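PDB 4EOY: microtubule-associated protein 1 light chain 3 from Plasmodium falciparum, which probably acts as the parasite's ubiquitin-like autophagy protein Atg8, binding the Atg3 that would be expected to carry it toward attachment to lipid. Local coordinates for residues K50-P55 and G61-I66; V34-A39 and P45-K50; L90-I95 and E108-E113. The protein carries 3 engineered substitutions. All coordinates share one frame; numbering follows the deposited sequence.

Contact 1 (K50-P55 and G61-I66); sequences KKFLVP and GEFKFI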
loop_
_atom_site.group_PDB
_atom_site.type_symbol
_atom_site.label_atom_id
_atom_site.label_comp_id
_atom_site.label_asym_id
_atom_site.label_seq_id
_atom_site.Cartn_x
_atom_site.Cartn_y
_atom_site.Cartn_z
ATOM N N LYS A 50 4.292 -5.388 -2.685
ATOM C CA LYS A 50 3.232 -4.377 -2.644
ATOM C C LYS A 50 2.128 -4.629 -1.622
ATOM O O LYS A 50 1.183 -3.835 -1.522
ATOM C CB LYS A 50 2.611 -4.225 -4.035
ATOM C CG LYS A 50 1.984 -5.491 -4.588
ATOM C CD LYS A 50 1.449 -5.238 -5.979
ATOM C CE LYS A 50 0.538 -6.357 -6.451
ATOM N NZ LYS A 50 -0.106 -5.984 -7.752
ATOM N N LYS A 51 2.264 -5.688 -0.831
ATOM C CA LYS A 51 1.271 -6.025 0.184
ATOM C C LYS A 51 1.815 -5.665 1.561
ATOM O O LYS A 51 2.914 -6.073 1.921
ATOM C CB LYS A 51 0.939 -7.520 0.127
ATOM C CG LYS A 51 0.461 -7.987 -1.235
ATOM C CD LYS A 51 -0.716 -8.951 -1.169
ATOM C CE LYS A 51 -0.327 -10.283 -0.553
ATOM N NZ LYS A 51 -1.453 -11.258 -0.519
ATOM N N PHE A 52 1.033 -4.900 2.313
ATOM C CA PHE A 52 1.414 -4.424 3.625
ATOM C C PHE A 52 0.390 -4.826 4.667
ATOM O O PHE A 52 -0.815 -4.838 4.392
ATOM C CB PHE A 52 1.503 -2.898 3.609
ATOM C CG PHE A 52 2.685 -2.386 2.875
ATOM C CD1 PHE A 52 2.698 -2.379 1.498
ATOM C CD2 PHE A 52 3.807 -1.937 3.570
ATOM C CE1 PHE A 52 3.797 -1.912 0.811
ATOM C CE2 PHE A 52 4.916 -1.465 2.887
ATOM C CZ PHE A 52 4.907 -1.453 1.502
ATOM N N LEU A 53 0.876 -5.138 5.857
ATOM C CA LEU A 53 0.023 -5.415 6.995
ATOM C C LEU A 53 0.318 -4.318 8.001
ATOM O O LEU A 53 1.292 -4.401 8.752
ATOM C CB LEU A 53 0.338 -6.807 7.536
ATOM C CG LEU A 53 -0.759 -7.557 8.275
ATOM C CD1 LEU A 53 -2.063 -7.538 7.477
ATOM C CD2 LEU A 53 -0.306 -8.985 8.532
ATOM N N VAL A 54 -0.495 -3.262 7.983
ATOM C CA VAL A 54 -0.166 -2.007 8.671
ATOM C C VAL A 54 -0.852 -1.902 10.037
ATOM O O VAL A 54 -2.053 -2.138 10.148
ATOM C CB VAL A 54 -0.608 -0.817 7.822
ATOM C CG1 VAL A 54 -0.231 0.501 8.485
ATOM C CG2 VAL A 54 0.011 -0.917 6.435
ATOM N N PRO A 55 -0.102 -1.536 11.084
ATOM C CA PRO A 55 -0.722 -1.401 12.399
ATOM C C PRO A 55 -1.888 -0.422 12.363
ATOM O O PRO A 55 -1.778 0.641 11.743
ATOM C CB PRO A 55 0.405 -0.849 13.276
ATOM C CG PRO A 55 1.650 -1.217 12.574
ATOM C CD PRO A 55 1.323 -1.179 11.118
ATOM N N GLY A 61 0.142 9.899 7.875
ATOM C CA GLY A 61 1.383 10.620 7.600
ATOM C C GLY A 61 2.637 9.780 7.802
ATOM O O GLY A 61 3.606 9.914 7.065
ATOM N N GLU A 62 2.615 8.915 8.806
ATOM C CA GLU A 62 3.746 8.035 9.076
ATOM C C GLU A 62 3.846 6.961 7.999
ATOM O O GLU A 62 4.929 6.692 7.485
ATOM C CB GLU A 62 3.611 7.397 10.464
ATOM C CG GLU A 62 3.657 8.392 11.613
ATOM C CD GLU A 62 3.255 7.793 12.959
ATOM O OE1 GLU A 62 2.499 6.795 12.984
ATOM O OE2 GLU A 62 3.681 8.339 14.004
ATOM N N PHE A 63 2.715 6.352 7.654
ATOM C CA PHE A 63 2.707 5.306 6.628
ATOM C C PHE A 63 3.106 5.847 5.251
ATOM O O PHE A 63 3.827 5.158 4.481
ATOM C CB PHE A 63 1.353 4.632 6.535
ATOM C CG PHE A 63 1.300 3.554 5.497
ATOM C CD1 PHE A 63 2.105 2.430 5.615
ATOM C CD2 PHE A 63 0.481 3.679 4.376
ATOM C CE1 PHE A 63 2.070 1.431 4.660
ATOM C CE2 PHE A 63 0.448 2.687 3.420
ATOM C CZ PHE A 63 1.231 1.561 3.562
ATOM N N LYS A 64 2.642 7.066 4.961
ATOM C CA LYS A 64 3.059 7.806 3.768
ATOM C C LYS A 64 4.579 8.013 3.708
ATOM O O LYS A 64 5.176 7.885 2.647
ATOM C CB LYS A 64 2.349 9.171 3.681
ATOM C CG LYS A 64 0.877 9.085 3.280
ATOM C CD LYS A 64 0.327 10.388 2.693
ATOM C CE LYS A 64 0.128 11.468 3.741
ATOM N NZ LYS A 64 -0.695 12.596 3.210
ATOM N N PHE A 65 5.200 8.340 4.839
ATOM C CA PHE A 65 6.662 8.469 4.894
ATOM C C PHE A 65 7.328 7.142 4.578
ATOM O O PHE A 65 8.202 7.063 3.738
ATOM C CB PHE A 65 7.102 8.971 6.259
ATOM C CG PHE A 65 8.592 8.994 6.451
ATOM C CD1 PHE A 65 9.267 7.867 6.919
ATOM C CD2 PHE A 65 9.327 10.139 6.168
ATOM C CE1 PHE A 65 10.642 7.885 7.090
ATOM C CE2 PHE A 65 10.699 10.159 6.349
ATOM C CZ PHE A 65 11.353 9.032 6.806
ATOM N N ILE A 66 6.888 6.088 5.237
ATOM C CA ILE A 66 7.401 4.742 4.977
ATOM C C ILE A 66 7.219 4.343 3.511
ATOM O O ILE A 66 8.102 3.743 2.894
ATOM C CB ILE A 66 6.690 3.711 5.881
ATOM C CG1 ILE A 66 7.052 3.958 7.360
ATOM C CG2 ILE A 66 7.020 2.296 5.448
ATOM C CD1 ILE A 66 6.218 3.149 8.333
#
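Phe63 holds its CG anti to the backbone N (chi1 -180°), while Phe52 holds its own beside the backbone N and anti to the carbonyl carbon (chi1 -73°). These two settings carry one ring out from helix 60-72 and the other up from strand 51-55 until they meet as a T-shaped pair. The ring planes stand at 82° to each other, with centroids of Phe52 and Phe63 5.7 Å apart. Phe63 supplies the edge. Its CZ stands 4.2 Å above the plane of the Phe52 ring, displaced toward the rim, and its CE1 comes within 3.9 Å of Phe52 CD2, an atom that lies in the plane of the Phe63 ring. Val54, two residues further along the strand and on the same side, adds a purely aliphatic surface. Its CG2 approaches Phe63 CE1 to 3.6 Å, and the other branch, CG1, lies 4.2 Å from Phe63 CD1. One corner of the Phe63 ring, CE1, is therefore shared between an aromatic and a branched partner, and this is how a single helix residue can engage two alternate residues of a strand. The backbones stay well apart, the CA atoms of Val54 and Phe63 being 8.1 Å from each other, and buried apolar side chains fill the interval. Lys51 and Leu53, which alternate with this pair, offer their backbones to the bound Atg3 peptide. Around the trio, Met103 at the start of helix 103-110 packs on both Val54 and Phe63, His70 of helix 60-72 forms a second edge-to-face pair with Phe52, and Val34 of strand 31-38 touches Phe52 and Val54. Strand 51-55 is an outer strand of the mixed sheet, packed by helix 60-72 as in the ubiquitin fold.

Contact 2 (V34-A39 and P45-K50); sequences VVIERA and PIIEKK. Engineered in segment 34-39: Ile36 (natural residue Cys).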
loop_
_atom_site.group_PDB
_atom_site.type_symbol
_atom_site.label_atom_id
_atom_site.label_comp_id
_atom_site.label_asym_id
_atom_site.label_seq_id
_atom_site.Cartn_x
_atom_site.Cartn_y
_atom_site.Cartn_z
ATOM N N VAL A 34 -3.141 -3.898 3.240
ATOM C CA VAL A 34 -3.034 -2.830 2.270
ATOM C C VAL A 34 -2.269 -3.328 1.056
ATOM O O VAL A 34 -1.253 -4.004 1.211
ATOM C CB VAL A 34 -2.298 -1.619 2.861
ATOM C CG1 VAL A 34 -2.111 -0.549 1.807
ATOM C CG2 VAL A 34 -3.062 -1.073 4.046
ATOM N N VAL A 35 -2.760 -2.993 -0.141
ATOM C CA VAL A 35 -2.080 -3.286 -1.394
ATOM C C VAL A 35 -1.750 -1.967 -2.082
ATOM O O VAL A 35 -2.618 -1.108 -2.223
ATOM C CB VAL A 35 -2.944 -4.145 -2.336
ATOM C CG1 VAL A 35 -2.123 -4.609 -3.546
ATOM C CG2 VAL A 35 -3.486 -5.349 -1.592
ATOM N N ILE A 36 -0.502 -1.807 -2.512
ATOM C CA ILE A 36 -0.073 -0.579 -3.197
ATOM C C ILE A 36 0.005 -0.775 -4.712
ATOM O O ILE A 36 0.559 -1.772 -5.198
ATOM C CB ILE A 36 1.299 -0.096 -2.712
ATOM C CG1 ILE A 36 1.752 1.123 -3.519
ATOM C CG2 ILE A 36 2.333 -1.172 -2.907
ATOM C CD1 ILE A 36 2.824 1.922 -2.835
ATOM N N GLU A 37 -0.517 0.183 -5.463
ATOM C CA GLU A 37 -0.566 0.060 -6.922
ATOM C C GLU A 37 -0.076 1.318 -7.620
ATOM O O GLU A 37 -0.344 2.438 -7.181
ATOM C CB GLU A 37 -1.995 -0.241 -7.352
ATOM C CG GLU A 37 -2.108 -1.400 -8.327
ATOM C CD GLU A 37 -2.055 -2.758 -7.651
ATOM O OE1 GLU A 37 -2.899 -3.024 -6.760
ATOM O OE2 GLU A 37 -1.176 -3.564 -8.030
ATOM N N ARG A 38 0.662 1.117 -8.704
ATOM C CA ARG A 38 1.185 2.186 -9.533
ATOM C C ARG A 38 0.086 2.698 -10.444
ATOM O O ARG A 38 -0.548 1.906 -11.144
ATOM C CB ARG A 38 2.318 1.633 -10.397
ATOM C CG ARG A 38 3.117 2.674 -11.159
ATOM C CD ARG A 38 4.363 2.014 -11.721
ATOM N NE ARG A 38 5.167 2.896 -12.569
ATOM C CZ ARG A 38 5.146 2.915 -13.896
ATOM N NH1 ARG A 38 4.347 2.112 -14.599
ATOM N NH2 ARG A 38 5.954 3.740 -14.534
ATOM N N ALA A 39 -0.108 4.018 -10.460
ATOM C CA ALA A 39 -1.313 4.611 -11.045
ATOM C C ALA A 39 -1.074 5.408 -12.324
ATOM O O ALA A 39 -2.036 5.830 -12.977
ATOM C CB ALA A 39 -1.992 5.496 -10.023
ATOM N N PRO A 45 9.355 3.452 -10.260
ATOM C CA PRO A 45 9.492 2.019 -10.499
ATOM C C PRO A 45 8.295 1.203 -10.014
ATOM O O PRO A 45 7.593 1.606 -9.089
ATOM C CB PRO A 45 10.745 1.663 -9.682
ATOM C CG PRO A 45 10.714 2.620 -8.541
ATOM C CD PRO A 45 10.159 3.896 -9.099
ATOM N N ILE A 46 8.085 0.050 -10.634
ATOM C CA ILE A 46 7.076 -0.884 -10.169
ATOM C C ILE A 46 7.684 -1.694 -9.031
ATOM O O ILE A 46 8.655 -2.415 -9.237
ATOM C CB ILE A 46 6.622 -1.814 -11.296
ATOM C CG1 ILE A 46 5.924 -1.005 -12.386
ATOM C CG2 ILE A 46 5.664 -2.859 -10.753
ATOM C CD1 ILE A 46 5.681 -1.772 -13.664
ATOM N N ILE A 47 7.127 -1.542 -7.833
ATOM C CA ILE A 47 7.599 -2.274 -6.653
ATOM C C ILE A 47 7.172 -3.738 -6.755
ATOM O O ILE A 47 6.036 -4.038 -7.140
ATOM C CB ILE A 47 7.126 -1.627 -5.323
ATOM C CG1 ILE A 47 5.595 -1.608 -5.194
ATOM C CG2 ILE A 47 7.673 -0.220 -5.216
ATOM C CD1 ILE A 47 5.088 -0.853 -3.974
ATOM N N GLU A 48 8.105 -4.640 -6.452
ATOM C CA GLU A 48 7.851 -6.081 -6.525
ATOM C C GLU A 48 7.071 -6.561 -5.310
ATOM O O GLU A 48 6.274 -7.500 -5.427
ATOM C CB GLU A 48 9.164 -6.860 -6.646
ATOM C CG GLU A 48 9.999 -6.460 -7.855
ATOM C CD GLU A 48 11.146 -7.413 -8.124
ATOM O OE1 GLU A 48 11.747 -7.919 -7.150
ATOM O OE2 GLU A 48 11.447 -7.650 -9.313
ATOM N N LYS A 49 7.317 -5.926 -4.158
ATOM C CA LYS A 49 6.564 -6.195 -2.928
ATOM C C LYS A 49 5.584 -5.059 -2.640
ATOM O O LYS A 49 5.993 -3.913 -2.395
ATOM C CB LYS A 49 7.517 -6.417 -1.745
ATOM C CG LYS A 49 8.019 -7.853 -1.661
ATOM C CD LYS A 49 8.712 -8.162 -0.344
ATOM C CE LYS A 49 10.225 -8.084 -0.466
ATOM N NZ LYS A 49 10.807 -9.186 -1.282
ATOM N N LYS A 50 4.292 -5.388 -2.685
ATOM C CA LYS A 50 3.232 -4.377 -2.644
ATOM C C LYS A 50 2.128 -4.629 -1.622
ATOM O O LYS A 50 1.183 -3.835 -1.522
ATOM C CB LYS A 50 2.611 -4.225 -4.035
ATOM C CG LYS A 50 1.984 -5.491 -4.588
ATOM C CD LYS A 50 1.449 -5.238 -5.979
ATOM C CE LYS A 50 0.538 -6.357 -6.451
ATOM N NZ LYS A 50 -0.106 -5.984 -7.752
#
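Lys50 meets Ile36 and Glu37 through both its backbone and its side chain. Its carbonyl oxygen accepts the Ile36 N-H, with Ile36 N 2.8 Å from Lys50 O, and the same Lys50 O receives a CA-H...O contact from Val35 CA at 3.3 Å. Beyond CG the lysine chain runs extended past the Ile36 carbonyl, so that NZ reaches Glu37 OE2 at 2.7 Å on its syn lone pair. The glutamate answers by bending at chi2 (80°), which turns its carboxylate back toward the lysine. Further along, Arg38 CD rests 3.5 Å from Ile46 CG1, the two side chains at about a right angle, while Arg38 NE is held by Leu44 O. Ile47 packs against Ile36, an engineered replacement for cysteine, though the closeness modelled there is doubtful. In the next shell, Tyr121 OH bonds to Pro45 O, and His70 NE2 to Lys49 O, tying the loop to strand 117-122 and helix 60-72. A bound calcium ion about 3 Å from the Glu37 side chain and the ammonium of Lys50 share this buried carboxylate, and the two positive charges would probably favour its ionised form.

Contact 3 (L90-I95 and E108-E113); sequences LFVNNI and EMYKDE. With ACT (acetate ion), chain H.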
loop_
_atom_site.group_PDB
_atom_site.type_symbol
_atom_site.label_atom_id
_atom_site.label_comp_id
_atom_site.label_asym_id
_atom_site.label_seq_id
_atom_site.Cartn_x
_atom_site.Cartn_y
_atom_site.Cartn_z
ATOM N N LEU A 90 0.599 10.141 -3.348
ATOM C CA LEU A 90 -0.161 8.964 -2.914
ATOM C C LEU A 90 -1.679 9.204 -2.887
ATOM O O LEU A 90 -2.152 10.304 -2.546
ATOM C CB LEU A 90 0.303 8.534 -1.529
ATOM C CG LEU A 90 1.767 8.073 -1.451
ATOM C CD1 LEU A 90 2.166 7.816 -0.000
ATOM C CD2 LEU A 90 1.990 6.829 -2.306
ATOM N N PHE A 91 -2.432 8.162 -3.221
ATOM C CA PHE A 91 -3.879 8.265 -3.337
ATOM C C PHE A 91 -4.624 7.093 -2.733
ATOM O O PHE A 91 -4.235 5.944 -2.910
ATOM C CB PHE A 91 -4.265 8.386 -4.807
ATOM C CG PHE A 91 -3.685 9.593 -5.478
ATOM C CD1 PHE A 91 -2.394 9.570 -5.983
ATOM C CD2 PHE A 91 -4.427 10.766 -5.586
ATOM C CE1 PHE A 91 -1.850 10.681 -6.590
ATOM C CE2 PHE A 91 -3.891 11.886 -6.194
ATOM C CZ PHE A 91 -2.606 11.849 -6.692
ATOM N N VAL A 92 -5.707 7.390 -2.024
ATOM C CA VAL A 92 -6.634 6.354 -1.624
ATOM C C VAL A 92 -8.017 6.605 -2.260
ATOM O O VAL A 92 -8.619 7.680 -2.082
ATOM C CB VAL A 92 -6.738 6.258 -0.102
ATOM C CG1 VAL A 92 -7.207 7.574 0.503
ATOM C CG2 VAL A 92 -7.642 5.100 0.237
ATOM N N ASN A 93 -8.501 5.629 -3.027
ATOM C CA ASN A 93 -9.762 5.813 -3.758
ATOM C C ASN A 93 -9.813 7.197 -4.445
ATOM O O ASN A 93 -10.735 7.985 -4.215
ATOM C CB ASN A 93 -10.961 5.613 -2.823
ATOM C CG ASN A 93 -11.103 4.173 -2.357
ATOM O OD1 ASN A 93 -10.178 3.360 -2.496
ATOM N ND2 ASN A 93 -12.264 3.845 -1.795
ATOM N N ASN A 94 -8.766 7.466 -5.230
ATOM C CA ASN A 94 -8.573 8.693 -6.022
ATOM C C ASN A 94 -8.350 9.994 -5.273
ATOM O O ASN A 94 -8.089 11.003 -5.910
ATOM C CB ASN A 94 -9.677 8.841 -7.080
ATOM C CG ASN A 94 -9.720 7.652 -8.039
ATOM O OD1 ASN A 94 -8.726 6.944 -8.208
ATOM N ND2 ASN A 94 -10.865 7.426 -8.662
ATOM N N ILE A 95 -8.409 9.979 -3.938
ATOM C CA ILE A 95 -8.185 11.194 -3.139
ATOM C C ILE A 95 -6.919 11.139 -2.303
ATOM O O ILE A 95 -6.362 10.075 -2.074
ATOM C CB ILE A 95 -9.379 11.533 -2.210
ATOM C CG1 ILE A 95 -9.646 10.422 -1.197
ATOM C CG2 ILE A 95 -10.634 11.797 -3.025
ATOM C CD1 ILE A 95 -10.438 10.885 -0.004
ATOM N N GLU A 108 -11.625 1.723 7.410
ATOM C CA GLU A 108 -13.079 1.761 7.602
ATOM C C GLU A 108 -13.788 2.581 6.496
ATOM O O GLU A 108 -14.828 2.184 6.021
ATOM C CB GLU A 108 -13.430 2.253 9.015
ATOM C CG GLU A 108 -13.023 1.260 10.108
ATOM C CD GLU A 108 -13.220 1.769 11.539
ATOM O OE1 GLU A 108 -13.849 2.831 11.759
ATOM O OE2 GLU A 108 -12.737 1.086 12.466
ATOM N N MET A 109 -13.181 3.674 6.043
ATOM C CA MET A 109 -13.801 4.547 5.044
ATOM C C MET A 109 -13.708 4.044 3.597
ATOM O O MET A 109 -14.683 4.136 2.853
ATOM C CB MET A 109 -13.195 5.949 5.117
ATOM C CG MET A 109 -13.762 6.803 6.228
ATOM S SD MET A 109 -13.092 8.464 6.182
ATOM C CE MET A 109 -11.390 8.166 6.664
ATOM N N TYR A 110 -12.548 3.518 3.201
ATOM C CA TYR A 110 -12.244 3.243 1.793
ATOM C C TYR A 110 -11.922 1.786 1.481
ATOM O O TYR A 110 -11.562 1.456 0.359
ATOM C CB TYR A 110 -11.085 4.129 1.318
ATOM C CG TYR A 110 -11.343 5.610 1.496
ATOM C CD1 TYR A 110 -12.415 6.224 0.870
ATOM C CD2 TYR A 110 -10.529 6.392 2.292
ATOM C CE1 TYR A 110 -12.656 7.577 1.020
ATOM C CE2 TYR A 110 -10.774 7.744 2.457
ATOM C CZ TYR A 110 -11.839 8.325 1.824
ATOM O OH TYR A 110 -12.078 9.672 1.994
ATOM N N LYS A 111 -12.100 0.900 2.449
ATOM C CA LYS A 111 -11.817 -0.516 2.234
ATOM C C LYS A 111 -12.618 -1.066 1.049
ATOM O O LYS A 111 -13.797 -0.779 0.885
ATOM C CB LYS A 111 -12.099 -1.302 3.532
ATOM C CG LYS A 111 -12.692 -2.689 3.400
ATOM C CD LYS A 111 -13.196 -3.178 4.756
ATOM C CE LYS A 111 -14.537 -2.547 5.120
ATOM N NZ LYS A 111 -14.920 -2.788 6.538
ATOM N N ASP A 112 -11.956 -1.864 0.227
ATOM C CA ASP A 112 -12.588 -2.513 -0.896
ATOM C C ASP A 112 -13.468 -3.661 -0.399
ATOM O O ASP A 112 -13.240 -4.205 0.665
ATOM C CB ASP A 112 -11.500 -3.026 -1.833
ATOM C CG ASP A 112 -12.026 -3.442 -3.187
ATOM O OD1 ASP A 112 -12.718 -4.478 -3.273
ATOM O OD2 ASP A 112 -11.715 -2.741 -4.179
ATOM N N GLU A 113 -14.465 -4.031 -1.193
ATOM C CA GLU A 113 -15.354 -5.126 -0.853
ATOM C C GLU A 113 -14.601 -6.440 -0.635
ATOM O O GLU A 113 -15.034 -7.271 0.162
ATOM C CB GLU A 113 -16.420 -5.298 -1.947
ATOM C CG GLU A 113 -17.439 -6.384 -1.643
ATOM C CD GLU A 113 -18.760 -6.186 -2.367
ATOM O OE1 GLU A 113 -18.741 -5.712 -3.525
ATOM O OE2 GLU A 113 -19.817 -6.516 -1.776
HETATM C C ACT H . 1.086 13.141 -0.593
HETATM O O ACT H . 0.447 12.093 -0.835
HETATM O OXT ACT H . 1.093 14.110 -1.391
HETATM C CH3 ACT H . 1.856 13.244 0.691
#
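Val92 is the first residue of 90-95 to meet Tyr110; Leu90 N, earlier on the strand, donates to an acetate O at 3.2 Å, the ion probably coming from the crystallisation liquor. The buried Val92 turns both methyls to the tyrosine, with CG2, anti to the backbone N, set 3.7 Å from Tyr110 CB and CG1 4.0 Å from Tyr110 CD2. Asn93 comes next, where the chain enters positive phi and begins to reverse. Its ND2 donates to Tyr110 O at 3.3 Å, a long bond bent to 137° at the hydrogen. The donor reaches that carbonyl well to one side, with a C=O...N angle of 110°, and is tilted out of the carbonyl plane, so the grip is modest. The amide also rides along the base of the aromatic side chain, its ND2 3.3 Å from Tyr110 CB, with amide and ring planes 63° apart. Asn94 completes the reversal, which is held by Val92 N to Ile95 O at 2.8 Å and Ile95 N to Val92 O at 3.0 Å. Ile95 then brings its CD1 toward the hydroxyl end of the ring, though the exact closeness modelled there is doubtful. On the tyrosine's own segment, Met109 CB sits over the centre of one ring face. Tyr110, the last residue of helix 103-110 before Lys111 leaves helical angles, thus offers both its ring and its carbonyl to the turn. Further on, Asp112 makes a salt bridge with Lys9. The whole is a type I' beta turn following the edge strand 89-92, docked against the end of the helix that precedes strand 117-122, an arrangement that fits the helix-containing connection between the antiparallel neighbours 89-92 and 117-122 of the ubiquitin fold.

In the fold
Contacts 1 and 2 share Lys50 and have centres about 12 Å apart. They follow each other along the chain, and their strands, 31-38 and 51-55, are neighbours in the sheet, the Phe52 N to Val34 O distance of 2.7 Å making a probable hydrogen bond between them. Contact 3 lies at the other outer strand, 89-92, its centre about 14 Å from that of contact 1 and about 15 Å from that of contact 2. It touches contact 1 through Lys64 CG and Leu90 CD1, 3.7 Å apart, whereas the nearest atoms of contacts 2 and 3 are about 5 Å apart. The bound Atg3 peptide lies mainly beside contact 1 and also touches Lys49 of contact 2, where calcium lies beside Glu37.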